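Local coordinates for phosphoribosyl-aminoimidazole carboxylase (Aspergillus clavatus, PDB 3K5I), which probably carboxylates 5-aminoimidazole ribonucleotide to its N5-carboxy form at the expense of ATP, as an ATP-grasp enzyme of purine biosynthesis, at residues A[25-30]-A[89-94]. Residues are numbered along the deposited sequence; the frame is centred on the assembly and turned at random.
Sequences RKVGVL and VVTAEI. With AIR (5-aminoimidazole ribonucleotide), chain I.
The middle strand of the parallel sheet in the preATP-grasp domain, 26-30, meets its neighbour 89-92 where Gly-28 bonds that strand through both its N and its O, straddling Val-90. Gly-28 N donates to Val-89 O at 2.7 Å, Gly-28 O accepts from Thr-91 N at 2.6 Å, and both bonds are nearly straight (175° and 169° at the hydrogen). The ladder continues with Leu-30 N to Thr-91 O and ends with Glu-93 N to Leu-30 O at 3.2 Å, as residues 93-94 leave the strand.

On one face of the sheet, packed against helix 307-315, Val-27 CG1 lies 4.0 Å from Thr-91 CG2; Thr-91 OG1, turned anti to its own N (chi1 -169°), instead bonds Glu-112 O and His-311 NE2. On the other, Leu-30 reaches obliquely across so that CD2 meets Val-90 CG1 at 3.7 Å, against helix 77-84. Strand order 3-2-1-4-5, all parallel, marks a Rossmann-like fold, whose first strand runs into a glycine-rich turn before helix 34-46; ligands sit at the C-terminal strand ends.

Here that end carries 5-aminoimidazole ribonucleotide. Val-29 CG2 backs Glu-93 CG at 3.7 Å, and the glutamate, bent at chi2, presents its carboxylate to the ribose. Bonds from Gly-33 N and Gly-36 N of the turn to OE2 place that carboxylate; the modelled 2.4 Å from Glu-93 OE2 to O2' of the ribonucleotide is too short for its length to be trusted. Ile-94 lies against the imidazole, with Ile-94 CB 3.7 Å from C2 of the ribonucleotide, and its CG2 branch turns back to Leu-30 O.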
loop_
_atom_site.group_PDB
_atom_site.type_symbol
_atom_site.label_atom_id
_atom_site.label_comp_id
_atom_site.label_asym_id
_atom_site.label_seq_id
_atom_site.Cartn_x
_atom_site.Cartn_y
_atom_site.Cartn_z
ATOM N N ARG A 25 8.675 -13.816 14.183
ATOM C CA ARG A 25 7.787 -13.494 15.293
ATOM C C ARG A 25 6.366 -13.186 14.869
ATOM O O ARG A 25 6.097 -12.709 13.757
ATOM C CB ARG A 25 8.388 -12.423 16.188
ATOM C CG ARG A 25 9.876 -12.706 16.300
ATOM C CD ARG A 25 10.517 -12.003 17.444
ATOM N NE ARG A 25 11.282 -10.858 16.977
ATOM C CZ ARG A 25 11.467 -9.773 17.720
ATOM N NH1 ARG A 25 10.972 -9.682 18.951
ATOM N NH2 ARG A 25 12.170 -8.771 17.227
ATOM N N LYS A 26 5.472 -13.491 15.803
ATOM C CA LYS A 26 4.051 -13.300 15.641
ATOM C C LYS A 26 3.708 -12.083 16.475
ATOM O O LYS A 26 4.226 -11.876 17.566
ATOM C CB LYS A 26 3.327 -14.576 16.112
ATOM C CG LYS A 26 3.071 -15.619 14.986
ATOM C CD LYS A 26 2.533 -17.014 15.411
ATOM C CE LYS A 26 3.519 -17.825 16.261
ATOM N NZ LYS A 26 3.139 -18.310 17.636
ATOM N N VAL A 27 2.862 -11.234 15.921
ATOM C CA VAL A 27 2.430 -10.015 16.593
ATOM C C VAL A 27 0.939 -10.097 16.920
ATOM O O VAL A 27 0.167 -10.434 15.991
ATOM C CB VAL A 27 2.596 -8.781 15.691
ATOM C CG1 VAL A 27 2.114 -7.594 16.487
ATOM C CG2 VAL A 27 4.090 -8.576 15.289
ATOM N N GLY A 28 0.556 -9.844 18.177
ATOM C CA GLY A 28 -0.853 -9.917 18.621
ATOM C C GLY A 28 -1.293 -8.481 18.612
ATOM O O GLY A 28 -0.618 -7.635 19.247
ATOM N N VAL A 29 -2.377 -8.214 17.891
ATOM C CA VAL A 29 -2.864 -6.825 17.892
ATOM C C VAL A 29 -4.229 -6.778 18.557
ATOM O O VAL A 29 -5.181 -7.426 18.119
ATOM C CB VAL A 29 -2.913 -6.091 16.493
ATOM C CG1 VAL A 29 -3.975 -6.686 15.598
ATOM C CG2 VAL A 29 -3.375 -4.591 16.641
ATOM N N LEU A 30 -4.332 -6.003 19.628
ATOM C CA LEU A 30 -5.609 -5.911 20.298
ATOM C C LEU A 30 -6.523 -4.885 19.567
ATOM O O LEU A 30 -6.297 -3.689 19.677
ATOM C CB LEU A 30 -5.301 -5.288 21.646
ATOM C CG LEU A 30 -5.168 -6.178 22.876
ATOM C CD1 LEU A 30 -5.384 -7.760 22.840
ATOM C CD2 LEU A 30 -3.941 -5.526 23.481
ATOM N N VAL A 89 4.551 -10.734 20.735
ATOM C CA VAL A 89 4.506 -9.362 21.266
ATOM C C VAL A 89 3.070 -8.990 21.053
ATOM O O VAL A 89 2.429 -9.300 20.057
ATOM C CB VAL A 89 5.499 -8.329 20.688
ATOM C CG1 VAL A 89 5.372 -8.302 19.177
ATOM C CG2 VAL A 89 5.285 -6.940 21.307
ATOM N N VAL A 90 2.551 -8.377 22.091
ATOM C CA VAL A 90 1.151 -7.977 22.016
ATOM C C VAL A 90 1.069 -6.462 21.897
ATOM O O VAL A 90 1.640 -5.738 22.689
ATOM C CB VAL A 90 0.356 -8.495 23.227
ATOM C CG1 VAL A 90 -1.000 -7.765 23.298
ATOM C CG2 VAL A 90 0.210 -10.029 23.095
ATOM N N THR A 91 0.381 -5.940 20.899
ATOM C CA THR A 91 0.329 -4.479 20.809
ATOM C C THR A 91 -1.136 -4.068 20.706
ATOM O O THR A 91 -2.042 -4.910 20.757
ATOM C CB THR A 91 1.250 -3.882 19.688
ATOM O OG1 THR A 91 1.302 -2.450 19.864
ATOM C CG2 THR A 91 0.810 -4.268 18.234
ATOM N N ALA A 92 -1.420 -2.779 20.585
ATOM C CA ALA A 92 -2.811 -2.361 20.448
ATOM C C ALA A 92 -3.072 -1.294 19.409
ATOM O O ALA A 92 -2.291 -0.379 19.233
ATOM C CB ALA A 92 -3.441 -1.948 21.780
ATOM N N GLU A 93 -4.191 -1.434 18.714
ATOM C CA GLU A 93 -4.677 -0.478 17.688
ATOM C C GLU A 93 -5.807 0.376 18.247
ATOM O O GLU A 93 -6.433 1.171 17.581
ATOM C CB GLU A 93 -5.000 -1.057 16.290
ATOM C CG GLU A 93 -6.098 -2.130 16.228
ATOM C CD GLU A 93 -7.449 -1.459 15.963
ATOM O OE1 GLU A 93 -8.231 -1.185 16.896
ATOM O OE2 GLU A 93 -7.696 -1.233 14.771
ATOM N N ILE A 94 -6.052 0.189 19.534
ATOM C CA ILE A 94 -7.059 0.991 20.187
ATOM C C ILE A 94 -6.707 1.153 21.698
ATOM O O ILE A 94 -5.939 0.386 22.289
ATOM C CB ILE A 94 -8.427 0.458 19.975
ATOM C CG1 ILE A 94 -9.368 1.333 20.851
ATOM C CG2 ILE A 94 -8.501 -1.001 20.493
ATOM C CD1 ILE A 94 -10.786 1.183 20.479
HETATM N N1 AIR I . -9.392 3.646 16.510
HETATM C C2 AIR I . -8.840 3.315 17.713
HETATM N N3 AIR I . -8.853 4.281 18.629
HETATM C C4 AIR I . -9.422 5.337 17.941
HETATM C C5 AIR I . -9.770 4.973 16.642
HETATM N N6 AIR I . -10.369 5.685 15.636
HETATM C "C1'" AIR I . -9.668 2.881 15.272
HETATM C "C2'" AIR I . -9.183 1.414 15.327
HETATM C "C3'" AIR I . -10.359 0.920 16.188
HETATM C "C4'" AIR I . -11.512 1.497 15.363
HETATM O "O4'" AIR I . -11.082 2.864 15.214
HETATM O "O2'" AIR I . -8.933 0.695 14.102
HETATM O "O3'" AIR I . -10.271 -0.480 16.345
HETATM C "C5'" AIR I . -12.936 1.116 15.006
HETATM O "O5'" AIR I . -13.889 2.204 15.179
HETATM P P AIR I . -15.453 1.897 14.916
HETATM O O6 AIR I . -16.027 2.842 13.726
HETATM O O7 AIR I . -16.065 2.171 16.246
HETATM O O8 AIR I . -15.555 0.449 14.493
#